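Local coordinates for type II secretion system protein H (Vibrio cholerae, PDB 4DQ9) that forms part of the pseudopilus tip complex, critical for recognising and binding the proteases and toxins that the type II secretion system exports from the periplasm, at residues 33-38 and 112-117; 69-74 and 128-133; 75-80 and 122-127. All coordinates share one frame; numbering follows the deposited sequence.

Contact 1 of 3, residues 33-38 and 112-117. With NA (sodium ion), chain C.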
ATOM      1  N   VAL A  33      -0.045  -4.578  -8.442  1.00 16.10           N
ATOM      2  CA  VAL A  33      -0.002  -4.069  -9.786  1.00 16.06           C
ATOM      3  C   VAL A  33      -0.567  -2.633  -9.740  1.00 14.98           C
ATOM      4  O   VAL A  33      -1.597  -2.370  -9.118  1.00 16.41           O
ATOM      5  CB  VAL A  33      -0.837  -4.864 -10.779  1.00 15.44           C
ATOM      6  CG1 VAL A  33      -0.820  -4.123 -12.092  1.00 17.48           C
ATOM      7  CG2 VAL A  33      -0.398  -6.269 -10.840  1.00 18.30           C
ATOM      8  N   ARG A  34       0.220  -1.658 -10.238  1.00 14.81           N
ATOM      9  CA  ARG A  34      -0.259  -0.283 -10.435  1.00 17.11           C
ATOM     10  C   ARG A  34      -0.720  -0.110 -11.894  1.00 17.04           C
ATOM     11  O   ARG A  34       0.041  -0.510 -12.807  1.00 16.87           O
ATOM     12  CB  ARG A  34       0.765   0.739 -10.055  1.00 18.09           C
ATOM     13  CG  ARG A  34       0.040   2.096 -10.042  1.00 24.21           C
ATOM     14  CD  ARG A  34       0.850   3.145  -9.559  1.00 30.02           C
ATOM     15  NE  ARG A  34       1.853   3.373 -10.591  1.00 31.84           N
ATOM     16  CZ  ARG A  34       3.152   3.176 -10.463  1.00 33.45           C
ATOM     17  NH1 ARG A  34       3.682   2.721  -9.348  1.00 25.40           N
ATOM     18  NH2 ARG A  34       3.914   3.411 -11.529  1.00 37.11           N
ATOM     19  N   ILE A  35      -1.996   0.247 -12.110  1.00 16.18           N
ATOM     20  CA  ILE A  35      -2.481   0.515 -13.415  1.00 16.59           C
ATOM     21  C   ILE A  35      -2.540   2.045 -13.615  1.00 18.53           C
ATOM     22  O   ILE A  35      -3.133   2.757 -12.803  1.00 18.48           O
ATOM     23  CB  ILE A  35      -3.922  -0.054 -13.477  1.00 16.17           C
ATOM     24  CG1 ILE A  35      -3.984  -1.534 -13.049  1.00 16.23           C
ATOM     25  CG2 ILE A  35      -4.509   0.163 -14.919  1.00 17.81           C
ATOM     26  CD1 ILE A  35      -5.426  -2.098 -12.795  1.00 22.67           C
ATOM     27  N   ASP A  36      -1.960   2.553 -14.703  1.00 16.81           N
ATOM     28  CA  ASP A  36      -1.952   3.982 -15.053  1.00 19.60           C
ATOM     29  C   ASP A  36      -2.693   4.102 -16.378  1.00 17.34           C
ATOM     30  O   ASP A  36      -2.177   3.844 -17.427  1.00 16.26           O
ATOM     31  CB  ASP A  36      -0.556   4.491 -15.112  1.00 20.37           C
ATOM     32  CG  ASP A  36       0.218   4.457 -13.693  1.00 27.12           C
ATOM     33  OD1 ASP A  36      -0.366   4.857 -12.617  1.00 32.40           O
ATOM     34  OD2 ASP A  36       1.514   4.233 -13.637  1.00 28.48           O
ATOM     35  N   VAL A  37      -3.975   4.416 -16.300  1.00 17.03           N
ATOM     36  CA  VAL A  37      -4.842   4.386 -17.486  1.00 16.59           C
ATOM     37  C   VAL A  37      -4.431   5.472 -18.431  1.00 19.64           C
ATOM     38  O   VAL A  37      -4.546   5.318 -19.607  1.00 19.59           O
ATOM     39  CB  VAL A  37      -6.342   4.489 -17.094  1.00 17.85           C
ATOM     40  CG1 VAL A  37      -6.813   3.277 -16.354  1.00 18.59           C
ATOM     41  CG2 VAL A  37      -6.807   5.752 -16.290  1.00 19.81           C
ATOM     42  N   ASP A  38      -3.938   6.605 -17.901  1.00 20.27           N
ATOM     43  CA  ASP A  38      -3.615   7.693 -18.826  1.00 22.24           C
ATOM     44  C   ASP A  38      -2.392   7.457 -19.680  1.00 23.15           C
ATOM     45  O   ASP A  38      -2.362   7.962 -20.788  1.00 25.73           O
ATOM     46  CB  ASP A  38      -3.546   9.027 -18.057  1.00 24.53           C
ATOM     47  CG  ASP A  38      -4.882   9.390 -17.407  1.00 26.88           C
ATOM     48  OD1 ASP A  38      -5.933   8.875 -17.862  1.00 26.25           O
ATOM     49  OD2 ASP A  38      -4.901  10.137 -16.391  1.00 32.71           O
ATOM     50  N   ALA A 112       1.384   3.711  -5.044  1.00 22.70           N
ATOM     51  CA  ALA A 112       0.919   2.430  -4.574  1.00 20.07           C
ATOM     52  C   ALA A 112       0.063   1.709  -5.590  1.00 18.92           C
ATOM     53  O   ALA A 112      -0.689   2.308  -6.374  1.00 19.46           O
ATOM     54  CB  ALA A 112       0.128   2.613  -3.346  1.00 22.43           C
ATOM     55  N   PRO A 113       0.176   0.404  -5.584  1.00 17.86           N
ATOM     56  CA  PRO A 113      -0.678  -0.394  -6.499  1.00 16.83           C
ATOM     57  C   PRO A 113      -2.128  -0.332  -6.122  1.00 17.87           C
ATOM     58  O   PRO A 113      -2.433  -0.242  -4.904  1.00 18.03           O
ATOM     59  CB  PRO A 113      -0.190  -1.839  -6.234  1.00 17.98           C
ATOM     60  CG  PRO A 113       0.419  -1.738  -4.791  1.00 18.99           C
ATOM     61  CD  PRO A 113       0.975  -0.427  -4.700  1.00 17.92           C
ATOM     62  N   GLN A 114      -3.048  -0.393  -7.092  1.00 17.91           N
ATOM     63  CA  GLN A 114      -4.475  -0.521  -6.818  1.00 18.56           C
ATOM     64  C   GLN A 114      -4.820  -1.982  -6.643  1.00 17.72           C
ATOM     65  O   GLN A 114      -5.822  -2.303  -5.997  1.00 22.18           O
ATOM     66  CB  GLN A 114      -5.370   0.016  -7.933  1.00 17.43           C
ATOM     67  CG  GLN A 114      -5.101   1.437  -8.234  1.00 18.33           C
ATOM     68  CD  GLN A 114      -4.133   1.566  -9.458  1.00 13.00           C
ATOM     69  OE1 GLN A 114      -3.311   0.634  -9.784  1.00 19.34           O
ATOM     70  NE2 GLN A 114      -4.285   2.661 -10.176  1.00 17.67           N
ATOM     71  N   LEU A 115      -3.996  -2.860  -7.167  1.00 17.39           N
ATOM     72  CA  LEU A 115      -4.209  -4.310  -7.042  1.00 16.23           C
ATOM     73  C   LEU A 115      -3.223  -4.945  -6.115  1.00 17.73           C
ATOM     74  O   LEU A 115      -2.024  -4.935  -6.432  1.00 17.63           O
ATOM     75  CB  LEU A 115      -4.226  -5.021  -8.418  1.00 16.69           C
ATOM     76  CG  LEU A 115      -5.005  -4.425  -9.582  1.00 15.71           C
ATOM     77  CD1 LEU A 115      -4.841  -5.351 -10.820  1.00 19.37           C
ATOM     78  CD2 LEU A 115      -6.457  -4.281  -9.139  1.00 18.81           C
ATOM     79  N   PHE A 116      -3.665  -5.463  -4.973  1.00 17.14           N
ATOM     80  CA  PHE A 116      -2.821  -6.160  -4.077  1.00 16.45           C
ATOM     81  C   PHE A 116      -2.794  -7.626  -4.376  1.00 16.93           C
ATOM     82  O   PHE A 116      -3.848  -8.253  -4.627  1.00 16.25           O
ATOM     83  CB  PHE A 116      -3.185  -5.886  -2.615  1.00 17.11           C
ATOM     84  CG  PHE A 116      -3.271  -4.425  -2.290  1.00 15.79           C
ATOM     85  CD1 PHE A 116      -2.081  -3.708  -2.062  1.00 15.43           C
ATOM     86  CD2 PHE A 116      -4.464  -3.764  -2.171  1.00 15.05           C
ATOM     87  CE1 PHE A 116      -2.170  -2.340  -1.732  1.00 18.94           C
ATOM     88  CE2 PHE A 116      -4.509  -2.332  -1.943  1.00 20.65           C
ATOM     89  CZ  PHE A 116      -3.312  -1.678  -1.662  1.00 21.00           C
ATOM     90  N   VAL A 117      -1.601  -8.183  -4.309  1.00 15.30           N
ATOM     91  CA  VAL A 117      -1.347  -9.590  -4.627  1.00 15.26           C
ATOM     92  C   VAL A 117      -0.613 -10.122  -3.398  1.00 17.03           C
ATOM     93  O   VAL A 117       0.634 -10.104  -3.353  1.00 19.11           O
ATOM     94  CB  VAL A 117      -0.593  -9.763  -5.930  1.00 14.23           C
ATOM     95  CG1 VAL A 117      -0.311 -11.318  -6.269  1.00 17.51           C
ATOM     96  CG2 VAL A 117      -1.330  -9.069  -7.080  1.00 14.77           C
TER
HETATM   97 NA    NA C 201       1.839   1.561 -14.061  1.00 25.00          NA
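The side-chain amide of Q114 takes the place of a strand backbone here, pairing with both polar backbone atoms of I35. Its OE1 accepts the N-H of I35 at 2.7 Å, on a lone pair and in the carbonyl plane, while NE2 donates to I35 O at 2.9 Å, with that oxygen close to the amide plane. A bend at chi2 (97°) turns the amide toward the backbone of I35, and the two bonds together fix its rotation and hence which end is oxygen. Next to this mimicry the main chains pair directly: V33 N reaches L115 O at 2.8 Å and L115 N returns to V33 O at 3.1 Å. Two residues, Q114 and L115, stand opposite the single V33, which makes the step a classic beta bulge. On the face carrying V33 and L115, L115 CD1 touches V33 CB and lies 3.9 Å from I35 CD1. R34 runs past the other segment, its CD 3.6 Å from A112 O, before bending at chi3 so that NE and NH2 meet D36 OD2 side-on; its NH1 turns to P111 O and E110. The same OD2 binds the sodium ion at 2.7 Å, and T43 supplies another ligand. One carboxylate oxygen is thus shared between metal and guanidinium, which would probably favour its charged form, while the glutamine extends the pairing of the short strand 115-117 by one more two-bond step.

Contact 2 of 3, residues 69-74 and 128-133; sequences EGLQLD and LSIFPK
Strands 71-74 and 128-132 run antiparallel, their axes 4.6 Å apart at closest approach and their directions 155° apart. Q72 with F131 and D74 with S129 are hydrogen-bonded pairs, each closed by two N-H to O=C bonds, and L73 with I130 is the non-hydrogen-bonded pair between them. The ladder runs one bond further, from K133 N to G70 O at 2.8 Å, where a water donates to both G70 O and K133 O. G70 has positive phi (107°), a backbone shape that favours glycine as the chain enters the strand. On the face carrying Q72, D74, S129 and F131, the phenyl ring leans across the neighbouring strand. F131 chi1 of 53° places CG between the backbone N and carbonyl carbon, swinging the ring over Q72, whose CB sits above one face, 3.4 Å from CE2. D74 CB meets the ring at its edge, 4.0 Å from CE1. Beyond the ring, Q72 NE2 lies 3.7 Å from K133 CG, while D74 OD1 is bonded to K84 N. The other face is aliphatic: L73 CB packs 4.2 Å from I130 CG1, and L71 CD1 approaches I130 CG2. L71 and L128 also touch helix 2-27. The arrangement is that of a regular antiparallel ladder in a sheet packed on the long N-terminal helix, as in the pseudopilin fold.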
ATOM      1  N   GLU A  69       0.711   1.759 -29.318  1.00 32.17           N
ATOM      2  CA  GLU A  69      -0.179   2.844 -29.773  1.00 31.04           C
ATOM      3  C   GLU A  69      -1.278   2.148 -30.521  1.00 28.91           C
ATOM      4  O   GLU A  69      -1.067   1.157 -31.260  1.00 32.04           O
ATOM      5  CB  GLU A  69       0.498   3.867 -30.727  1.00 32.78           C
ATOM      6  N   GLY A  70      -2.451   2.621 -30.256  1.00 26.57           N
ATOM      7  CA  GLY A  70      -3.649   2.064 -30.868  1.00 23.06           C
ATOM      8  C   GLY A  70      -4.456   1.254 -29.895  1.00 20.95           C
ATOM      9  O   GLY A  70      -5.620   0.997 -30.214  1.00 20.75           O
ATOM     10  N   LEU A  71      -3.862   0.807 -28.759  1.00 18.94           N
ATOM     11  CA  LEU A  71      -4.605   0.153 -27.708  1.00 17.38           C
ATOM     12  C   LEU A  71      -4.869   1.073 -26.533  1.00 18.78           C
ATOM     13  O   LEU A  71      -4.090   2.015 -26.299  1.00 20.89           O
ATOM     14  CB  LEU A  71      -3.857  -1.094 -27.151  1.00 17.40           C
ATOM     15  CG  LEU A  71      -3.693  -2.143 -28.194  1.00 18.45           C
ATOM     16  CD1 LEU A  71      -2.784  -3.210 -27.633  1.00 20.48           C
ATOM     17  CD2 LEU A  71      -5.058  -2.763 -28.514  1.00 19.51           C
ATOM     18  N   GLN A  72      -5.949   0.772 -25.821  1.00 15.98           N
ATOM     19  CA  GLN A  72      -6.372   1.469 -24.587  1.00 17.33           C
ATOM     20  C   GLN A  72      -6.465   0.398 -23.511  1.00 16.71           C
ATOM     21  O   GLN A  72      -6.711  -0.797 -23.807  1.00 16.28           O
ATOM     22  CB  GLN A  72      -7.739   2.104 -24.696  1.00 20.23           C
ATOM     23  CG  GLN A  72      -7.908   3.157 -25.827  1.00 25.80           C
ATOM     24  CD  GLN A  72      -7.300   4.422 -25.473  1.00 32.04           C
ATOM     25  OE1 GLN A  72      -6.289   4.457 -24.774  1.00 39.98           O
ATOM     26  NE2 GLN A  72      -7.898   5.521 -25.923  1.00 36.29           N
ATOM     27  N   LEU A  73      -6.353   0.853 -22.273  1.00 17.17           N
ATOM     28  CA  LEU A  73      -6.775  -0.010 -21.218  1.00 17.34           C
ATOM     29  C   LEU A  73      -7.702   0.731 -20.206  1.00 14.21           C
ATOM     30  O   LEU A  73      -7.732   1.972 -20.117  1.00 17.24           O
ATOM     31  CB  LEU A  73      -5.705  -0.693 -20.491  1.00 18.81           C
ATOM     32  CG  LEU A  73      -4.592   0.091 -19.869  1.00 16.36           C
ATOM     33  CD1 LEU A  73      -4.978   0.691 -18.570  1.00 19.55           C
ATOM     34  CD2 LEU A  73      -3.482  -0.873 -19.545  1.00 21.50           C
ATOM     35  N   ASP A  74      -8.420  -0.070 -19.456  1.00 14.72           N
ATOM     36  CA  ASP A  74      -9.324   0.425 -18.420  1.00 16.72           C
ATOM     37  C   ASP A  74      -9.534  -0.589 -17.331  1.00 16.18           C
ATOM     38  O   ASP A  74      -9.154  -1.763 -17.519  1.00 15.96           O
ATOM     39  CB  ASP A  74     -10.643   0.820 -19.061  1.00 17.96           C
ATOM     40  CG  ASP A  74     -11.395   1.898 -18.286  1.00 18.50           C
ATOM     41  OD1 ASP A  74     -11.037   2.284 -17.114  1.00 17.01           O
ATOM     42  OD2 ASP A  74     -12.362   2.494 -18.912  1.00 20.45           O
ATOM     43  N   LEU A 128      -9.603  -5.845 -15.664  1.00 16.81           N
ATOM     44  CA  LEU A 128      -8.755  -4.976 -16.491  1.00 16.47           C
ATOM     45  C   LEU A 128      -9.131  -5.354 -17.927  1.00 16.39           C
ATOM     46  O   LEU A 128      -9.069  -6.535 -18.284  1.00 17.43           O
ATOM     47  CB  LEU A 128      -7.280  -5.213 -16.271  1.00 18.08           C
ATOM     48  CG  LEU A 128      -6.470  -4.326 -17.227  1.00 19.40           C
ATOM     49  CD1 LEU A 128      -6.137  -3.045 -16.568  1.00 25.88           C
ATOM     50  CD2 LEU A 128      -5.228  -5.061 -17.677  1.00 28.02           C
ATOM     51  N   SER A 129      -9.489  -4.367 -18.729  1.00 16.30           N
ATOM     52  CA  SER A 129      -9.749  -4.682 -20.124  1.00 15.27           C
ATOM     53  C   SER A 129      -8.853  -3.895 -21.025  1.00 15.38           C
ATOM     54  O   SER A 129      -8.372  -2.781 -20.699  1.00 15.22           O
ATOM     55  CB  SER A 129     -11.173  -4.448 -20.417  1.00 21.46           C
ATOM     56  OG  SER A 129     -11.405  -3.161 -20.591  1.00 23.25           O
ATOM     57  N   ILE A 130      -8.594  -4.503 -22.171  1.00 13.74           N
ATOM     58  CA  ILE A 130      -7.590  -3.999 -23.178  1.00 14.67           C
ATOM     59  C   ILE A 130      -8.290  -4.084 -24.507  1.00 15.16           C
ATOM     60  O   ILE A 130      -8.782  -5.127 -24.887  1.00 17.63           O
ATOM     61  CB  ILE A 130      -6.275  -4.770 -23.176  1.00 14.78           C
ATOM     62  CG1 ILE A 130      -5.521  -4.698 -21.792  1.00 15.09           C
ATOM     63  CG2 ILE A 130      -5.222  -4.283 -24.329  1.00 15.28           C
ATOM     64  CD1 ILE A 130      -4.359  -5.683 -21.570  1.00 16.16           C
ATOM     65  N   PHE A 131      -8.229  -3.026 -25.230  1.00 14.49           N
ATOM     66  CA  PHE A 131      -9.062  -2.855 -26.391  1.00 16.01           C
ATOM     67  C   PHE A 131      -8.599  -1.763 -27.344  1.00 16.85           C
ATOM     68  O   PHE A 131      -7.895  -0.866 -26.991  1.00 14.98           O
ATOM     69  CB  PHE A 131     -10.491  -2.576 -25.999  1.00 17.40           C
ATOM     70  CG  PHE A 131     -10.619  -1.431 -25.036  1.00 15.85           C
ATOM     71  CD1 PHE A 131     -10.425  -1.632 -23.685  1.00 17.50           C
ATOM     72  CD2 PHE A 131     -10.861  -0.120 -25.464  1.00 17.48           C
ATOM     73  CE1 PHE A 131     -10.556  -0.631 -22.766  1.00 15.85           C
ATOM     74  CE2 PHE A 131     -10.982   0.940 -24.546  1.00 23.04           C
ATOM     75  CZ  PHE A 131     -10.776   0.720 -23.194  1.00 21.07           C
ATOM     76  N   PRO A 132      -9.007  -1.873 -28.608  1.00 17.80           N
ATOM     77  CA  PRO A 132      -8.531  -0.920 -29.567  1.00 18.69           C
ATOM     78  C   PRO A 132      -9.113   0.483 -29.274  1.00 16.60           C
ATOM     79  O   PRO A 132     -10.330   0.691 -28.899  1.00 19.06           O
ATOM     80  CB  PRO A 132      -9.106  -1.422 -30.890  1.00 18.71           C
ATOM     81  CG  PRO A 132      -9.222  -2.847 -30.674  1.00 18.64           C
ATOM     82  CD  PRO A 132      -9.682  -2.994 -29.265  1.00 20.71           C
ATOM     83  N   LYS A 133      -8.259   1.471 -29.549  1.00 18.40           N
ATOM     84  CA  LYS A 133      -8.687   2.932 -29.489  1.00 19.35           C
ATOM     85  C   LYS A 133      -9.924   3.133 -30.366  1.00 19.91           C
ATOM     86  O   LYS A 133      -9.966   2.636 -31.456  1.00 20.75           O
ATOM     87  CB  LYS A 133      -7.561   3.896 -29.851  1.00 21.81           C
ATOM     88  CG  LYS A 133      -7.821   5.334 -29.653  1.00 25.72           C
ATOM     89  CD  LYS A 133      -6.584   6.209 -30.053  1.00 32.29           C
ATOM     90  CE  LYS A 133      -5.300   5.796 -29.452  1.00 36.86           C
ATOM     91  NZ  LYS A 133      -4.163   6.479 -30.159  1.00 39.38           N
TER
HETATM   92  O   HOH W   1      -7.561   1.382 -32.810  1.00 17.33           O

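Contact 3 of 3, residues 75-80 and 122-127; sequences FELGGG and EVTPFT
T124, the first residue of 122-127 to approach the other segment, brings CG2 to 4.3 Å from L77 CD2. Its hydroxyl OG1 is hydrogen-bonded to F116 N and to A49 O of the second subunit. P125 comes next, and its O accepts a hydrogen bond from G78 N at 2.9 Å; the donor stands 55° out of the carbonyl plane, off the lone pairs, before the regular pairing starts at F126. P125 also packs on D50 of the second subunit. F126 forms the non-hydrogen-bonded pair with L77, with CB 3.3 Å from E76 O and 4.2 Å from L77 CD2. With chi1 at 76° the ring swings off the partner strand, onto F13 and L17 of helix 2-27. At T127 the backbone bonds in both directions: its N and O bond to E76 O and N, both at 2.9 Å, and F75 CA adds a CA-H...O contact to T127 O. The side chains of E76 and T127 extend alongside each other, with E76 OE1 3.7 Å from T127 CB. A water bridges T127 OG1 and G78 O, linking the strand to the turn that begins at L77. That turn, from L77 to G80, is a type II' beta turn closed by G80 N to L77 O, and G78 takes the positive phi such a turn requires. Together these features mark the end of an antiparallel ladder, where strand 71-77 enters a glycine-rich turn and strand 126-132 begins, within the helix-backed sheet of a pseudopilin domain.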
ATOM      1  N   PHE A  75     -10.043  -0.186 -16.186  1.00 16.59           N
ATOM      2  CA  PHE A  75     -10.181  -1.157 -15.116  1.00 16.29           C
ATOM      3  C   PHE A  75     -11.378  -0.731 -14.198  1.00 14.94           C
ATOM      4  O   PHE A  75     -11.747   0.465 -14.153  1.00 16.98           O
ATOM      5  CB  PHE A  75      -8.924  -1.415 -14.293  1.00 15.71           C
ATOM      6  CG  PHE A  75      -8.537  -0.358 -13.314  1.00 16.38           C
ATOM      7  CD1 PHE A  75      -7.979   0.852 -13.753  1.00 20.20           C
ATOM      8  CD2 PHE A  75      -8.666  -0.593 -11.954  1.00 17.15           C
ATOM      9  CE1 PHE A  75      -7.596   1.867 -12.872  1.00 24.08           C
ATOM     10  CE2 PHE A  75      -8.308   0.423 -11.023  1.00 17.38           C
ATOM     11  CZ  PHE A  75      -7.789   1.681 -11.503  1.00 23.06           C
ATOM     12  N   GLU A  76     -11.883  -1.733 -13.504  1.00 16.75           N
ATOM     13  CA  GLU A  76     -12.958  -1.637 -12.516  1.00 17.83           C
ATOM     14  C   GLU A  76     -12.415  -2.336 -11.280  1.00 18.24           C
ATOM     15  O   GLU A  76     -11.707  -3.384 -11.401  1.00 17.07           O
ATOM     16  CB  GLU A  76     -14.243  -2.394 -12.935  1.00 20.14           C
ATOM     17  CG  GLU A  76     -14.990  -1.849 -14.025  1.00 22.23           C
ATOM     18  CD  GLU A  76     -15.974  -2.783 -14.627  1.00 24.98           C
ATOM     19  OE1 GLU A  76     -15.792  -4.040 -14.653  1.00 28.77           O
ATOM     20  OE2 GLU A  76     -16.950  -2.226 -15.135  1.00 27.88           O
ATOM     21  N   LEU A  77     -12.669  -1.766 -10.102  1.00 20.02           N
ATOM     22  CA  LEU A  77     -12.482  -2.469  -8.823  1.00 20.60           C
ATOM     23  C   LEU A  77     -13.737  -2.991  -8.279  1.00 22.73           C
ATOM     24  O   LEU A  77     -14.672  -2.233  -8.078  1.00 24.74           O
ATOM     25  CB  LEU A  77     -11.913  -1.491  -7.765  1.00 21.37           C
ATOM     26  CG  LEU A  77     -10.580  -0.902  -8.241  1.00 19.65           C
ATOM     27  CD1 LEU A  77     -10.032   0.210  -7.310  1.00 21.03           C
ATOM     28  CD2 LEU A  77      -9.501  -1.930  -8.356  1.00 18.21           C
ATOM     29  N   GLY A  78     -13.735  -4.300  -8.058  1.00 24.25           N
ATOM     30  CA  GLY A  78     -14.856  -4.984  -7.458  1.00 27.63           C
ATOM     31  C   GLY A  78     -16.052  -4.749  -8.360  1.00 29.49           C
ATOM     32  O   GLY A  78     -15.950  -4.871  -9.579  1.00 30.63           O
ATOM     33  N   GLY A  79     -17.140  -4.297  -7.767  1.00 31.53           N
ATOM     34  CA  GLY A  79     -18.339  -4.060  -8.539  1.00 33.49           C
ATOM     35  C   GLY A  79     -18.463  -2.649  -9.044  1.00 32.57           C
ATOM     36  O   GLY A  79     -19.541  -2.257  -9.505  1.00 35.83           O
ATOM     37  N   GLY A  80     -17.367  -1.897  -9.021  1.00 30.05           N
ATOM     38  CA  GLY A  80     -17.452  -0.465  -9.298  1.00 28.51           C
ATOM     39  C   GLY A  80     -17.375  -0.099 -10.759  1.00 26.92           C
ATOM     40  O   GLY A  80     -17.318  -0.970 -11.680  1.00 27.80           O
ATOM     41  N   GLU A 122      -4.647 -14.081  -1.808  1.00 23.16           N
ATOM     42  CA  GLU A 122      -5.746 -13.177  -2.108  1.00 22.30           C
ATOM     43  C   GLU A 122      -5.313 -12.098  -3.081  1.00 21.16           C
ATOM     44  O   GLU A 122      -4.151 -11.630  -3.054  1.00 20.86           O
ATOM     45  CB  GLU A 122      -6.304 -12.494  -0.872  1.00 23.76           C
ATOM     46  CG  GLU A 122      -6.819 -13.510   0.185  1.00 28.93           C
ATOM     47  CD  GLU A 122      -8.145 -13.200   0.866  1.00 37.23           C
ATOM     48  OE1 GLU A 122      -8.441 -11.976   1.100  1.00 35.55           O
ATOM     49  OE2 GLU A 122      -8.889 -14.207   1.176  1.00 37.48           O
ATOM     50  N   VAL A 123      -6.258 -11.735  -3.943  1.00 19.88           N
ATOM     51  CA  VAL A 123      -5.957 -10.713  -4.935  1.00 18.76           C
ATOM     52  C   VAL A 123      -7.155  -9.777  -4.879  1.00 18.89           C
ATOM     53  O   VAL A 123      -8.313 -10.218  -4.844  1.00 20.52           O
ATOM     54  CB  VAL A 123      -5.730 -11.307  -6.384  1.00 19.36           C
ATOM     55  CG1 VAL A 123      -5.628 -10.219  -7.443  1.00 19.05           C
ATOM     56  CG2 VAL A 123      -4.533 -12.319  -6.464  1.00 20.15           C
ATOM     57  N   THR A 124      -6.850  -8.502  -4.985  1.00 17.74           N
ATOM     58  CA  THR A 124      -7.910  -7.489  -5.073  1.00 14.59           C
ATOM     59  C   THR A 124      -8.909  -7.782  -6.219  1.00 17.00           C
ATOM     60  O   THR A 124      -8.460  -8.037  -7.342  1.00 18.37           O
ATOM     61  CB  THR A 124      -7.319  -6.115  -5.340  1.00 15.50           C
ATOM     62  OG1 THR A 124      -6.315  -5.815  -4.352  1.00 16.60           O
ATOM     63  CG2 THR A 124      -8.352  -5.035  -5.568  1.00 16.23           C
ATOM     64  N   PRO A 125     -10.259  -7.783  -5.928  1.00 18.17           N
ATOM     65  CA  PRO A 125     -11.192  -8.075  -7.027  1.00 17.90           C
ATOM     66  C   PRO A 125     -11.165  -6.984  -8.037  1.00 17.16           C
ATOM     67  O   PRO A 125     -11.261  -5.836  -7.672  1.00 16.87           O
ATOM     68  CB  PRO A 125     -12.491  -8.266  -6.331  1.00 20.00           C
ATOM     69  CG  PRO A 125     -12.141  -8.584  -4.876  1.00 20.67           C
ATOM     70  CD  PRO A 125     -10.920  -7.836  -4.601  1.00 18.91           C
ATOM     71  N   PHE A 126     -11.041  -7.333  -9.308  1.00 15.78           N
ATOM     72  CA  PHE A 126     -10.979  -6.284 -10.331  1.00 17.74           C
ATOM     73  C   PHE A 126     -11.262  -6.906 -11.700  1.00 16.81           C
ATOM     74  O   PHE A 126     -11.185  -8.146 -11.862  1.00 16.37           O
ATOM     75  CB  PHE A 126      -9.564  -5.604 -10.360  1.00 17.09           C
ATOM     76  CG  PHE A 126      -8.521  -6.489 -11.028  1.00 15.89           C
ATOM     77  CD1 PHE A 126      -7.869  -7.609 -10.393  1.00 14.60           C
ATOM     78  CD2 PHE A 126      -8.220  -6.320 -12.419  1.00 17.40           C
ATOM     79  CE1 PHE A 126      -7.015  -8.453 -11.050  1.00 14.77           C
ATOM     80  CE2 PHE A 126      -7.366  -7.167 -13.064  1.00 17.93           C
ATOM     81  CZ  PHE A 126      -6.714  -8.265 -12.433  1.00 17.67           C
ATOM     82  N   THR A 127     -11.451  -6.019 -12.692  1.00 16.85           N
ATOM     83  CA  THR A 127     -11.468  -6.359 -14.124  1.00 16.56           C
ATOM     84  C   THR A 127     -10.539  -5.345 -14.840  1.00 14.57           C
ATOM     85  O   THR A 127     -10.714  -4.137 -14.572  1.00 16.81           O
ATOM     86  CB  THR A 127     -12.840  -6.291 -14.684  1.00 18.63           C
ATOM     87  OG1 THR A 127     -13.622  -7.292 -14.041  1.00 21.46           O
ATOM     88  CG2 THR A 127     -12.815  -6.619 -16.187  1.00 20.36           C
TER
HETATM   89  O   HOH W   2     -14.439  -6.574 -11.133  1.00 19.47           O

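How the contacts relate
Contacts 2 and 3 are successive parts of one ladder, strands 71-77 and 126-132, with centres about 17 Å apart; contact 3 is nested within the loop closed by contact 2. Contact 1 belongs to the other antiparallel sheet, where strand 31-36 pairs with 115-117, and its centre lies about 11 Å from that of contact 3 and 16 Å from that of contact 2. Its segments alternate along the chain with those of the others, so the two sheets are interleaved in sequence. They meet through side chains: I35 packs against L73, F75 and L128, and L115 against F126. With the polar link between F116 and T124, this joins the sheets into one globular domain beside helix 2-27.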